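Local coordinates for protein SOSEKI 4 (Arabidopsis thaliana, PDB 6RSN) that forms filaments through its DIX-like domain, locally interprets polarity cues and can influence the orientation of plant cell division, at residues A[37-40]-A[41-45]. The protein carries 1 engineered substitution. Residues are numbered along the deposited sequence; the frame is centred on the assembly and turned at random.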
ATOM      1  N   LYS A  37      -2.133   4.578  -7.206  1.00 28.01           N
ATOM      2  CA  LYS A  37      -2.670   3.976  -8.410  1.00 28.45           C
ATOM      3  C   LYS A  37      -1.683   2.942  -8.984  1.00 27.89           C
ATOM      4  O   LYS A  37      -2.131   1.966  -9.554  1.00 28.01           O
ATOM      5  CB  LYS A  37      -3.037   5.044  -9.455  1.00 31.96           C
ATOM      6  CG  LYS A  37      -1.868   5.856  -9.948  1.00 40.25           C
ATOM      7  CD  LYS A  37      -2.232   6.961 -10.965  1.00 45.29           C
ATOM      8  CE  LYS A  37      -1.053   7.241 -11.873  1.00 52.86           C
ATOM      9  NZ  LYS A  37      -0.083   8.215 -11.303  1.00 55.28           N
ATOM     10  N   ASP A  38      -0.354   3.125  -8.850  1.00 29.68           N
ATOM     11  CA  ASP A  38       0.618   2.147  -9.361  1.00 30.93           C
ATOM     12  C   ASP A  38       0.463   0.796  -8.630  1.00 28.66           C
ATOM     13  O   ASP A  38       0.482  -0.279  -9.262  1.00 26.52           O
ATOM     14  CB  ASP A  38       2.052   2.634  -9.221  1.00 33.40           C
ATOM     15  CG  ASP A  38       2.298   3.911 -10.018  1.00 37.34           C
ATOM     16  OD1 ASP A  38       1.811   3.975 -11.136  1.00 40.91           O
ATOM     17  OD2 ASP A  38       2.961   4.823  -9.511  1.00 38.76           O
ATOM     18  N   VAL A  39       0.331   0.862  -7.283  1.00 26.86           N
ATOM     19  CA  VAL A  39       0.116  -0.286  -6.396  1.00 25.07           C
ATOM     20  C   VAL A  39      -1.200  -0.964  -6.731  1.00 23.80           C
ATOM     21  O   VAL A  39      -1.246  -2.191  -6.927  1.00 24.34           O
ATOM     22  CB  VAL A  39       0.144   0.115  -4.920  1.00 25.60           C
ATOM     23  CG1 VAL A  39      -0.167  -1.122  -4.040  1.00 25.60           C
ATOM     24  CG2 VAL A  39       1.483   0.798  -4.585  1.00 26.22           C
ATOM     25  N   ILE A  40      -2.258  -0.163  -6.898  1.00 22.84           N
ATOM     26  CA  ILE A  40      -3.567  -0.727  -7.195  1.00 24.22           C
ATOM     27  C   ILE A  40      -3.564  -1.403  -8.575  1.00 24.61           C
ATOM     28  O   ILE A  40      -4.106  -2.495  -8.760  1.00 24.88           O
ATOM     29  CB  ILE A  40      -4.656   0.356  -7.105  1.00 25.26           C
ATOM     30  CG1 ILE A  40      -4.733   0.990  -5.709  1.00 28.73           C
ATOM     31  CG2 ILE A  40      -5.990  -0.216  -7.550  1.00 28.09           C
ATOM     32  CD1 ILE A  40      -4.959   0.059  -4.603  1.00 31.31           C
ATOM     33  N   ASN A  41      -2.906  -0.767  -9.565  1.00 25.41           N
ATOM     34  CA  ASN A  41      -2.794  -1.436 -10.865  1.00 26.87           C
ATOM     35  C   ASN A  41      -2.116  -2.805 -10.786  1.00 25.78           C
ATOM     36  O   ASN A  41      -2.516  -3.783 -11.462  1.00 26.63           O
ATOM     37  CB  ASN A  41      -2.040  -0.548 -11.867  1.00 32.14           C
ATOM     38  CG  ASN A  41      -2.891   0.628 -12.286  1.00 36.79           C
ATOM     39  OD1 ASN A  41      -4.119   0.545 -12.264  1.00 41.50           O
ATOM     40  ND2 ASN A  41      -2.270   1.734 -12.672  1.00 39.81           N
ATOM     41  N   ARG A  42      -1.071  -2.902  -9.981  1.00 25.44           N
ATOM     42  CA  ARG A  42      -0.358  -4.163  -9.834  1.00 24.05           C
ATOM     43  C   ARG A  42      -1.250  -5.170  -9.116  1.00 22.76           C
ATOM     44  O   ARG A  42      -1.276  -6.356  -9.471  1.00 21.84           O
ATOM     45  CB  ARG A  42       0.944  -3.939  -9.055  1.00 26.87           C
ATOM     46  CG  ARG A  42       1.744  -5.208  -8.737  1.00 27.15           C
ATOM     47  CD  ARG A  42       1.994  -5.874 -10.081  1.00 30.47           C
ATOM     48  NE  ARG A  42       3.079  -6.845  -9.918  1.00 34.28           N
ATOM     49  CZ  ARG A  42       3.346  -7.805 -10.769  1.00 37.82           C
ATOM     50  NH1 ARG A  42       2.644  -7.920 -11.881  1.00 38.25           N
ATOM     51  NH2 ARG A  42       4.355  -8.641 -10.538  1.00 42.23           N
ATOM     52  N   LEU A  43      -1.936  -4.724  -8.048  1.00 21.48           N
ATOM     53  CA  LEU A  43      -2.836  -5.679  -7.379  1.00 19.86           C
ATOM     54  C   LEU A  43      -3.951  -6.144  -8.319  1.00 20.43           C
ATOM     55  O   LEU A  43      -4.407  -7.295  -8.255  1.00 20.90           O
ATOM     56  CB  LEU A  43      -3.450  -5.029  -6.124  1.00 21.01           C
ATOM     57  CG  LEU A  43      -2.472  -4.917  -4.960  1.00 22.43           C
ATOM     58  CD1 LEU A  43      -3.071  -4.048  -3.853  1.00 23.02           C
ATOM     59  CD2 LEU A  43      -2.080  -6.295  -4.417  1.00 21.31           C
ATOM     60  N   ASN A  44      -4.506  -5.230  -9.111  1.00 21.62           N
ATOM     61  CA  ASN A  44      -5.539  -5.626 -10.069  1.00 22.99           C
ATOM     62  C   ASN A  44      -5.013  -6.733 -10.968  1.00 24.68           C
ATOM     63  O   ASN A  44      -5.763  -7.677 -11.289  1.00 23.30           O
ATOM     64  CB  ASN A  44      -5.969  -4.418 -10.933  1.00 22.52           C
ATOM     65  CG  ASN A  44      -6.762  -3.403 -10.120  1.00 23.46           C
ATOM     66  OD1 ASN A  44      -7.157  -3.616  -8.992  1.00 23.52           O
ATOM     67  ND2 ASN A  44      -7.034  -2.244 -10.708  1.00 26.89           N
ATOM     68  N   ASP A  45      -3.740  -6.604 -11.410  1.00 23.81           N
ATOM     69  CA  ASP A  45      -3.177  -7.657 -12.279  1.00 27.67           C
ATOM     70  C   ASP A  45      -3.010  -8.991 -11.539  1.00 25.43           C
ATOM     71  O   ASP A  45      -3.344 -10.078 -12.048  1.00 26.94           O
ATOM     72  CB  ASP A  45      -1.854  -7.175 -12.881  1.00 30.25           C
ATOM     73  CG  ASP A  45      -2.041  -6.140 -13.982  1.00 38.83           C
ATOM     74  OD1 ASP A  45      -3.187  -6.007 -14.523  1.00 39.29           O
ATOM     75  OD2 ASP A  45      -1.032  -5.503 -14.342  1.00 44.28           O
TER
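Asn41 N, Arg42 N, Leu43 N and Asn44 N each donate a hydrogen bond to the carbonyl oxygen four residues earlier, from Lys37 to Ile40, so 37-40 and 41-45 are successive turns of one alpha-helix. The bond from Asn44 N to Ile40 O measures 2.8 Å and is nearly straight (N-H...O 166°), whereas the one from Arg42 N to Asp38 O is longer, 3.1 Å, and more bent (151°). On the inner face Val39 and Leu43 run alongside each other in the same direction, with Val39 CG1 4.1 Å from Leu43 CD1. Val39 has CG1 anti to the backbone N (chi1 177°), which turns that methyl along the helix to Leu43. One residue further on, the Asn44 side chain slants across Ile40: its CG sits 3.1 Å from Ile40 O, and its amide end reaches the methyl Ile40 CG2. With alanine in place of Asn44, the side-chain contacts with Ile40 CG2 and Asn49 would probably be lost, leaving that methyl less covered. Asp38 and Arg42 tie the helix to neighbouring parts of the chain: Asp38 OD1 is hydrogen-bonded to Ser29 OG and OD2 to Tyr35 N, and Arg42 NE to Glu25 O. Leu43 also touches Ile24 and Trp57, and Ile40 meets Trp57. The arrangement is that of an amphipathic helix packed on the mixed sheet of the ubiquitin-like fold of the DIX-like domain.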